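Local coordinates for DegV family protein (Eubacterium eligens, PDB 3FDJ) that is of unknown function but probably binds a fatty acid or a similar lipid, at residues R5-S10 and L69-D74; E77-T82 and R111-K116; Q107-V112 and K137-I142. One frame throughout, in Å; residues are numbered along the deposited sequence.

Interaction 1 (R5-S10 and L69-D74); sequences RLVADS and LEAFGD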
loop_
_atom_site.group_PDB
_atom_site.type_symbol
_atom_site.label_atom_id
_atom_site.label_comp_id
_atom_site.label_asym_id
_atom_site.label_seq_id
_atom_site.Cartn_x
_atom_site.Cartn_y
_atom_site.Cartn_z
ATOM N N ARG A 5 7.030 -18.352 -4.000
ATOM C CA ARG A 5 5.911 -17.872 -3.225
ATOM C C ARG A 5 6.078 -16.383 -2.967
ATOM O O ARG A 5 7.154 -15.935 -2.542
ATOM C CB ARG A 5 5.861 -18.586 -1.886
ATOM C CG ARG A 5 4.819 -18.061 -0.917
ATOM C CD ARG A 5 4.768 -18.919 0.344
ATOM N NE ARG A 5 4.059 -20.112 0.009
ATOM C CZ ARG A 5 2.792 -20.382 0.318
ATOM N NH1 ARG A 5 2.056 -19.589 1.094
ATOM N NH2 ARG A 5 2.281 -21.501 -0.125
ATOM N N LEU A 6 5.005 -15.638 -3.188
ATOM C CA LEU A 6 4.931 -14.227 -2.846
ATOM C C LEU A 6 4.081 -14.017 -1.570
ATOM O O LEU A 6 3.009 -14.597 -1.421
ATOM C CB LEU A 6 4.371 -13.424 -4.036
ATOM C CG LEU A 6 5.136 -13.548 -5.357
ATOM C CD1 LEU A 6 4.502 -12.623 -6.452
ATOM C CD2 LEU A 6 6.627 -13.288 -5.197
ATOM N N VAL A 7 4.580 -13.198 -0.651
ATOM C CA VAL A 7 3.888 -12.896 0.599
ATOM C C VAL A 7 3.890 -11.383 0.776
ATOM O O VAL A 7 4.881 -10.710 0.417
ATOM C CB VAL A 7 4.587 -13.586 1.802
ATOM C CG1 VAL A 7 3.867 -13.301 3.121
ATOM C CG2 VAL A 7 4.659 -15.128 1.600
ATOM N N ALA A 8 2.797 -10.832 1.301
ATOM C CA ALA A 8 2.772 -9.402 1.605
ATOM C C ALA A 8 1.915 -9.143 2.805
ATOM O O ALA A 8 0.984 -9.885 3.077
ATOM C CB ALA A 8 2.244 -8.605 0.406
ATOM N N ASP A 9 2.208 -8.075 3.543
ATOM C CA ASP A 9 1.237 -7.651 4.517
ATOM C C ASP A 9 -0.020 -7.064 3.855
ATOM O O ASP A 9 -0.020 -6.658 2.682
ATOM C CB ASP A 9 1.833 -6.730 5.553
ATOM C CG ASP A 9 2.196 -5.412 4.995
ATOM O OD1 ASP A 9 1.254 -4.674 4.571
ATOM O OD2 ASP A 9 3.412 -5.087 5.019
ATOM N N SER A 10 -1.089 -7.020 4.642
ATOM C CA SER A 10 -2.417 -6.654 4.148
ATOM C C SER A 10 -2.542 -5.183 3.714
ATOM O O SER A 10 -3.546 -4.811 3.119
ATOM C CB SER A 10 -3.472 -6.988 5.215
ATOM O OG SER A 10 -3.360 -6.129 6.345
ATOM N N LEU A 69 5.052 -16.864 9.755
ATOM C CA LEU A 69 5.510 -18.242 9.544
ATOM C C LEU A 69 4.454 -19.084 8.871
ATOM O O LEU A 69 4.765 -19.851 7.968
ATOM C CB LEU A 69 5.959 -18.884 10.862
ATOM C CG LEU A 69 7.229 -18.272 11.463
ATOM C CD1 LEU A 69 7.519 -18.922 12.838
ATOM C CD2 LEU A 69 8.436 -18.455 10.522
ATOM N N GLU A 70 3.203 -18.912 9.291
ATOM C CA GLU A 70 2.081 -19.610 8.659
ATOM C C GLU A 70 2.039 -19.257 7.170
ATOM O O GLU A 70 1.876 -20.132 6.324
ATOM C CB GLU A 70 0.764 -19.236 9.334
ATOM C CG GLU A 70 -0.448 -19.978 8.799
ATOM C CD GLU A 70 -1.738 -19.648 9.543
ATOM O OE1 GLU A 70 -2.038 -18.448 9.769
ATOM O OE2 GLU A 70 -2.466 -20.602 9.878
ATOM N N ALA A 71 2.243 -17.986 6.846
ATOM C CA ALA A 71 2.154 -17.531 5.458
ATOM C C ALA A 71 3.290 -18.023 4.586
ATOM O O ALA A 71 3.129 -18.164 3.376
ATOM C CB ALA A 71 2.087 -16.011 5.394
ATOM N N PHE A 72 4.463 -18.236 5.184
ATOM C CA PHE A 72 5.612 -18.726 4.429
ATOM C C PHE A 72 5.379 -20.174 4.028
ATOM O O PHE A 72 5.913 -20.637 3.034
ATOM C CB PHE A 72 6.913 -18.644 5.246
ATOM C CG PHE A 72 7.356 -17.241 5.633
ATOM C CD1 PHE A 72 6.862 -16.100 5.021
ATOM C CD2 PHE A 72 8.339 -17.086 6.601
ATOM C CE1 PHE A 72 7.292 -14.833 5.396
ATOM C CE2 PHE A 72 8.788 -15.823 6.961
ATOM C CZ PHE A 72 8.247 -14.687 6.361
ATOM N N GLY A 73 4.615 -20.897 4.843
ATOM C CA GLY A 73 4.317 -22.286 4.585
ATOM C C GLY A 73 5.577 -23.115 4.684
ATOM O O GLY A 73 6.266 -23.115 5.723
ATOM N N ASP A 74 5.896 -23.824 3.615
ATOM C CA ASP A 74 7.137 -24.590 3.592
ATOM C C ASP A 74 7.874 -24.440 2.257
ATOM O O ASP A 74 8.639 -25.307 1.828
ATOM C CB ASP A 74 6.882 -26.049 3.981
ATOM C CG ASP A 74 6.341 -26.867 2.860
ATOM O OD1 ASP A 74 5.516 -26.333 2.083
ATOM O OD2 ASP A 74 6.765 -28.049 2.751
#
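Arg-5 reaches from the first strand to the C-terminal end of helix 65-72, where its guanidinium meets two backbone carbonyls. The one hydrogen bond between the segments runs from Arg-5 NH1 to Ala-71 O at 2.9 Å. It is bent, 134° at the hydrogen, and the acceptor lies 32° out of the guanidinium plane. The aliphatic part comes close as well, with Arg-5 CD 3.4 Å from Phe-72 O. The chain is extended through chi1 and chi2 and turns at chi3 (-77°), which carries the guanidinium across the helix end. There Gly-73, with positive phi, is the first residue to leave helical geometry. A salt bridge from Arg-5 NE to Asp-75, just beyond the segment, holds another part of the same group.

The apolar contacts centre on Val-7, whose two methyls divide the work. CG1, anti to the backbone N, meets Ala-71 CB at 4.0 Å, while CG2 approaches the rim of the Phe-72 ring near its plane, 4.2 Å from CD1. Tyr-101 of helix 90-102 packs edge-to-face with that ring, and Val-25 of strand 21-30 touches both Val-7 and Ala-71.

The contact thus seats a helix end on one face of the mixed sheet, beside its parallel strand 5-9. Placing a cation beside C-terminal carbonyls is consistent with a favourable interaction with the helix dipole, and Asp-75 would partly balance the same charge.

Interaction 2 (E77-T82 and R111-K116); sequences EIFVVT and RVIDSK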
loop_
_atom_site.group_PDB
_atom_site.type_symbol
_atom_site.label_atom_id
_atom_site.label_comp_id
_atom_site.label_asym_id
_atom_site.label_seq_id
_atom_site.Cartn_x
_atom_site.Cartn_y
_atom_site.Cartn_z
ATOM N N GLU A 77 11.596 -20.752 -1.859
ATOM C CA GLU A 77 11.920 -19.459 -2.460
ATOM C C GLU A 77 10.751 -18.507 -2.213
ATOM O O GLU A 77 9.651 -18.709 -2.726
ATOM C CB GLU A 77 12.155 -19.584 -3.985
ATOM C CG GLU A 77 13.365 -20.382 -4.334
ATOM C CD GLU A 77 13.582 -20.602 -5.832
ATOM O OE1 GLU A 77 12.649 -21.009 -6.561
ATOM O OE2 GLU A 77 14.739 -20.425 -6.252
ATOM N N ILE A 78 10.990 -17.482 -1.408
ATOM C CA ILE A 78 9.948 -16.579 -0.962
ATOM C C ILE A 78 10.389 -15.134 -1.090
ATOM O O ILE A 78 11.513 -14.774 -0.695
ATOM C CB ILE A 78 9.563 -16.843 0.518
ATOM C CG1 ILE A 78 9.193 -18.319 0.753
ATOM C CG2 ILE A 78 8.410 -15.888 0.999
ATOM C CD1 ILE A 78 8.874 -18.652 2.218
ATOM N N PHE A 79 9.496 -14.312 -1.645
ATOM C CA PHE A 79 9.637 -12.870 -1.607
ATOM C C PHE A 79 8.532 -12.346 -0.710
ATOM O O PHE A 79 7.363 -12.736 -0.843
ATOM C CB PHE A 79 9.558 -12.229 -3.008
ATOM C CG PHE A 79 10.758 -12.487 -3.854
ATOM C CD1 PHE A 79 11.942 -11.775 -3.656
ATOM C CD2 PHE A 79 10.731 -13.453 -4.840
ATOM C CE1 PHE A 79 13.050 -12.031 -4.442
ATOM C CE2 PHE A 79 11.865 -13.735 -5.619
ATOM C CZ PHE A 79 13.020 -13.032 -5.407
ATOM N N VAL A 80 8.912 -11.464 0.211
ATOM C CA VAL A 80 7.976 -10.847 1.146
ATOM C C VAL A 80 7.982 -9.357 0.915
ATOM O O VAL A 80 9.051 -8.737 0.987
ATOM C CB VAL A 80 8.380 -11.127 2.605
ATOM C CG1 VAL A 80 7.279 -10.630 3.555
ATOM C CG2 VAL A 80 8.653 -12.632 2.840
ATOM N N VAL A 81 6.819 -8.758 0.643
ATOM C CA VAL A 81 6.746 -7.299 0.457
ATOM C C VAL A 81 6.069 -6.678 1.670
ATOM O O VAL A 81 5.015 -7.145 2.103
ATOM C CB VAL A 81 6.005 -6.940 -0.841
ATOM C CG1 VAL A 81 5.964 -5.399 -1.054
ATOM C CG2 VAL A 81 6.677 -7.638 -2.047
ATOM N N THR A 82 6.698 -5.667 2.255
ATOM C CA THR A 82 6.140 -5.025 3.435
ATOM C C THR A 82 5.883 -3.539 3.211
ATOM O O THR A 82 6.484 -2.906 2.365
ATOM C CB THR A 82 7.024 -5.162 4.714
ATOM O OG1 THR A 82 8.161 -4.296 4.639
ATOM C CG2 THR A 82 7.503 -6.637 4.953
ATOM N N ARG A 111 13.610 -13.258 0.729
ATOM C CA ARG A 111 13.989 -11.853 0.586
ATOM C C ARG A 111 12.831 -11.046 1.104
ATOM O O ARG A 111 11.702 -11.202 0.614
ATOM C CB ARG A 111 14.270 -11.494 -0.870
ATOM C CG ARG A 111 14.252 -9.978 -1.148
ATOM C CD ARG A 111 15.394 -9.225 -0.443
ATOM N NE ARG A 111 15.124 -7.778 -0.391
ATOM C CZ ARG A 111 15.261 -6.922 -1.412
ATOM N NH1 ARG A 111 14.991 -5.646 -1.221
ATOM N NH2 ARG A 111 15.691 -7.310 -2.611
ATOM N N VAL A 112 13.101 -10.213 2.104
ATOM C CA VAL A 112 12.095 -9.273 2.599
ATOM C C VAL A 112 12.373 -7.927 1.927
ATOM O O VAL A 112 13.499 -7.416 2.008
ATOM C CB VAL A 112 12.101 -9.139 4.112
ATOM C CG1 VAL A 112 10.988 -8.183 4.551
ATOM C CG2 VAL A 112 11.947 -10.512 4.827
ATOM N N ILE A 113 11.342 -7.406 1.256
ATOM C CA ILE A 113 11.397 -6.138 0.511
ATOM C C ILE A 113 10.641 -5.068 1.285
ATOM O O ILE A 113 9.420 -5.137 1.441
ATOM C CB ILE A 113 10.791 -6.253 -0.903
ATOM C CG1 ILE A 113 11.480 -7.348 -1.706
ATOM C CG2 ILE A 113 10.871 -4.882 -1.632
ATOM C CD1 ILE A 113 10.741 -7.686 -2.994
ATOM N N ASP A 114 11.387 -4.091 1.792
ATOM C CA ASP A 114 10.793 -2.875 2.335
ATOM C C ASP A 114 10.335 -2.089 1.116
ATOM O O ASP A 114 11.157 -1.614 0.344
ATOM C CB ASP A 114 11.838 -2.080 3.112
ATOM C CG ASP A 114 11.344 -0.694 3.554
ATOM O OD1 ASP A 114 10.147 -0.401 3.422
ATOM O OD2 ASP A 114 12.198 0.094 4.013
ATOM N N SER A 115 9.030 -1.972 0.935
ATOM C CA SER A 115 8.496 -1.263 -0.231
ATOM C C SER A 115 8.766 0.220 -0.197
ATOM O O SER A 115 8.607 0.864 -1.228
ATOM C CB SER A 115 6.991 -1.464 -0.363
ATOM O OG SER A 115 6.275 -0.826 0.686
ATOM N N LYS A 116 9.105 0.768 0.981
ATOM C CA LYS A 116 9.242 2.212 1.161
ATOM C C LYS A 116 7.919 2.930 0.836
ATOM O O LYS A 116 7.890 4.127 0.573
ATOM C CB LYS A 116 10.373 2.759 0.301
ATOM C CG LYS A 116 11.701 2.018 0.427
ATOM C CD LYS A 116 12.723 2.740 -0.451
ATOM C CE LYS A 116 14.019 2.011 -0.615
ATOM N NZ LYS A 116 14.972 2.900 -1.354
#
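Thr-82 O takes two hydrogen bonds from Ser-115, from OG at 2.7 Å and from the backbone N at 3.1 Å. Ser-115 OG stands between its own backbone N and carbonyl carbon (chi1 68°), bringing the hydroxyl to the same carbonyl as the amide. Upstream, a parallel ladder joins the strands: Arg-111 N donates to Ile-78 O, Val-80 N to Arg-111 O, Ile-113 N to Val-80 O, and Thr-82 N to Ile-113 O. The Ile-113 bond is 2.7 Å from N to Val-80 O and nearly straight, 170° at the hydrogen. At the end of the paired region Asp-114 forms an Asx turn, its OD1 accepting from Lys-116 N and from Ala-85 N.

The Arg-111 chain bends at chi2 (66°) along its own strand, and its NE bonds Val-112 O from above the carbonyl plane. Ile-113 CG1 lies over one face of the guanidinium, whose NH2 forms salt bridges with Asp-143 and Asp-147. On the same sheet face, Phe-79 CD1 packs 3.6 Å from Arg-111 CB, and Val-81 CG2 lies 4.2 Å from Ile-113 CD1. On the other, Thr-82 CG2 meets Val-112 CG1 at 3.8 Å.

These strands and helix 90-102 make a beta-alpha-beta unit. Helices 120-134 and 139-150 cover the Phe-79 and Ile-113 face; helices 65-72 and 90-102 cover the Val-80 and Thr-82 face, while strand 5-9 pairs with the far edge of 77-82.

Interaction 3 (Q107-V112 and K137-I142); sequences QAKVRV and KKFEEI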
loop_
_atom_site.group_PDB
_atom_site.type_symbol
_atom_site.label_atom_id
_atom_site.label_comp_id
_atom_site.label_asym_id
_atom_site.label_seq_id
_atom_site.Cartn_x
_atom_site.Cartn_y
_atom_site.Cartn_z
ATOM N N GLN A 107 17.196 -25.195 3.017
ATOM C CA GLN A 107 17.437 -24.831 1.633
ATOM C C GLN A 107 16.729 -23.518 1.261
ATOM O O GLN A 107 16.806 -23.096 0.120
ATOM C CB GLN A 107 17.023 -25.981 0.717
ATOM C CG GLN A 107 18.069 -27.078 0.630
ATOM C CD GLN A 107 18.067 -28.014 1.813
ATOM O OE1 GLN A 107 17.035 -28.628 2.128
ATOM N NE2 GLN A 107 19.234 -28.165 2.463
ATOM N N ALA A 108 16.108 -22.844 2.227
ATOM C CA ALA A 108 15.228 -21.726 1.893
ATOM C C ALA A 108 16.014 -20.474 1.558
ATOM O O ALA A 108 17.069 -20.212 2.137
ATOM C CB ALA A 108 14.266 -21.430 3.038
ATOM N N LYS A 109 15.464 -19.702 0.629
ATOM C CA LYS A 109 15.882 -18.333 0.355
ATOM C C LYS A 109 14.682 -17.435 0.539
ATOM O O LYS A 109 13.618 -17.689 -0.054
ATOM C CB LYS A 109 16.337 -18.213 -1.091
ATOM C CG LYS A 109 17.514 -19.085 -1.409
ATOM C CD LYS A 109 18.085 -18.788 -2.797
ATOM C CE LYS A 109 17.714 -19.809 -3.834
ATOM N NZ LYS A 109 18.983 -20.231 -4.539
ATOM N N VAL A 110 14.839 -16.393 1.350
ATOM C CA VAL A 110 13.767 -15.479 1.644
ATOM C C VAL A 110 14.270 -14.069 1.540
ATOM O O VAL A 110 15.255 -13.711 2.191
ATOM C CB VAL A 110 13.209 -15.708 3.072
ATOM C CG1 VAL A 110 12.024 -14.769 3.346
ATOM C CG2 VAL A 110 12.786 -17.194 3.264
ATOM N N ARG A 111 13.610 -13.258 0.729
ATOM C CA ARG A 111 13.989 -11.853 0.586
ATOM C C ARG A 111 12.831 -11.046 1.104
ATOM O O ARG A 111 11.702 -11.202 0.614
ATOM C CB ARG A 111 14.270 -11.494 -0.870
ATOM C CG ARG A 111 14.252 -9.978 -1.148
ATOM C CD ARG A 111 15.394 -9.225 -0.443
ATOM N NE ARG A 111 15.124 -7.778 -0.391
ATOM C CZ ARG A 111 15.261 -6.922 -1.412
ATOM N NH1 ARG A 111 14.991 -5.646 -1.221
ATOM N NH2 ARG A 111 15.691 -7.310 -2.611
ATOM N N VAL A 112 13.101 -10.213 2.104
ATOM C CA VAL A 112 12.095 -9.273 2.599
ATOM C C VAL A 112 12.373 -7.927 1.927
ATOM O O VAL A 112 13.499 -7.416 2.008
ATOM C CB VAL A 112 12.101 -9.139 4.112
ATOM C CG1 VAL A 112 10.988 -8.183 4.551
ATOM C CG2 VAL A 112 11.947 -10.512 4.827
ATOM N N LYS A 137 12.865 -16.030 -14.677
ATOM C CA LYS A 137 14.041 -15.511 -14.013
ATOM C C LYS A 137 14.293 -16.286 -12.725
ATOM O O LYS A 137 13.357 -16.754 -12.075
ATOM C CB LYS A 137 13.901 -14.011 -13.793
ATOM C CG LYS A 137 14.091 -13.252 -15.111
ATOM C CD LYS A 137 13.614 -11.827 -15.069
ATOM C CE LYS A 137 14.106 -11.091 -16.327
ATOM N NZ LYS A 137 13.451 -11.548 -17.581
ATOM N N LYS A 138 15.565 -16.449 -12.370
ATOM C CA LYS A 138 15.925 -17.148 -11.140
ATOM C C LYS A 138 15.810 -16.218 -9.937
ATOM O O LYS A 138 15.842 -14.988 -10.081
ATOM C CB LYS A 138 17.349 -17.701 -11.241
ATOM C CG LYS A 138 17.532 -18.735 -12.348
ATOM C CD LYS A 138 18.953 -18.704 -12.913
ATOM C CE LYS A 138 20.004 -19.049 -11.864
ATOM N NZ LYS A 138 20.232 -17.947 -10.847
ATOM N N PHE A 139 15.703 -16.814 -8.752
ATOM C CA PHE A 139 15.539 -16.068 -7.501
ATOM C C PHE A 139 16.570 -14.939 -7.367
ATOM O O PHE A 139 16.205 -13.790 -7.087
ATOM C CB PHE A 139 15.615 -16.999 -6.289
ATOM C CG PHE A 139 15.397 -16.305 -4.970
ATOM C CD1 PHE A 139 16.436 -15.685 -4.330
ATOM C CD2 PHE A 139 14.136 -16.270 -4.387
ATOM C CE1 PHE A 139 16.238 -15.042 -3.106
ATOM C CE2 PHE A 139 13.928 -15.627 -3.179
ATOM C CZ PHE A 139 14.988 -15.012 -2.541
ATOM N N GLU A 140 17.836 -15.264 -7.600
ATOM C CA GLU A 140 18.905 -14.289 -7.433
ATOM C C GLU A 140 18.796 -13.142 -8.447
ATOM O O GLU A 140 19.063 -11.991 -8.109
ATOM C CB GLU A 140 20.265 -14.963 -7.517
ATOM C CG GLU A 140 20.530 -15.957 -6.375
ATOM C CD GLU A 140 19.826 -17.303 -6.519
ATOM O OE1 GLU A 140 19.300 -17.670 -7.631
ATOM O OE2 GLU A 140 19.791 -17.992 -5.463
ATOM N N GLU A 141 18.343 -13.437 -9.654
ATOM C CA GLU A 141 18.128 -12.390 -10.657
ATOM C C GLU A 141 17.020 -11.441 -10.234
ATOM O O GLU A 141 17.145 -10.219 -10.371
ATOM C CB GLU A 141 17.811 -13.001 -12.026
ATOM C CG GLU A 141 18.965 -13.804 -12.602
ATOM C CD GLU A 141 18.648 -14.594 -13.874
ATOM O OE1 GLU A 141 17.473 -14.994 -14.101
ATOM O OE2 GLU A 141 19.615 -14.865 -14.634
ATOM N N ILE A 142 15.932 -12.017 -9.724
ATOM C CA ILE A 142 14.764 -11.251 -9.328
ATOM C C ILE A 142 15.105 -10.402 -8.104
ATOM O O ILE A 142 14.775 -9.208 -8.036
ATOM C CB ILE A 142 13.565 -12.173 -9.011
ATOM C CG1 ILE A 142 13.154 -12.954 -10.250
ATOM C CG2 ILE A 142 12.400 -11.346 -8.452
ATOM C CD1 ILE A 142 12.186 -14.137 -9.959
#
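Lys-109 serves two partners at once, laying its CB over the Phe-139 ring and sending its ammonium on to Glu-140. The first is a CH-pi contact: Lys-109 CB lies 3.9 Å from the centroid of the Phe-139 ring, 17° off the ring normal. Lys-109 CD continues past the ring at 3.8 Å from Phe-139 CD1, the two side chains running in opposite directions. Phe-139 CG is anti to its backbone N (chi1 -178°), a torsion that directs the ring from the first turn of helix 139-150 onto the strand. Its edge meets the backbone, with Arg-111 N in the ring plane 4.0 Å from Phe-139 CZ. Phe-79 stacks with the same ring.

Bends at chi3 and chi4 of Lys-109 complete the second contact, a salt bridge from NZ to Glu-140 OE2 at 2.6 Å through the syn lone pair. Glu-140 OE1 also receives a weak bond from Lys-138 NZ, 3.4 Å away, within a three-residue network. Lys-138 holds the N-cap position, and its backbone N donates to Glu-141 OE1.

A buried aromatic wedge is therefore flanked by a charged pair at the protein surface. One carboxylate shared by two lysines probably eases the repulsion between them and favours the ionised form of Glu-140.

From the N terminus, interaction 1 closes the first long loop, bringing helix 65-72 back to strand 5-9 across 58 intervening residues. After a short loop the chain enters strand 77-82, where interaction 2 opens, and returns through helix 90-102 to strand 109-114. Interaction 3 begins on that last strand, sharing Arg-111 and Val-112 with interaction 2, and closes at the start of helix 139-150. The loops follow in series rather than nesting, apart from this overlap. Val-7 joins interactions 1 and 2 through probable backbone hydrogen bonds to Phe-79 and Val-81. Together the three contacts tie neighbouring strands 5-9, 77-82 and 109-114 to helices on opposite faces of one sheet.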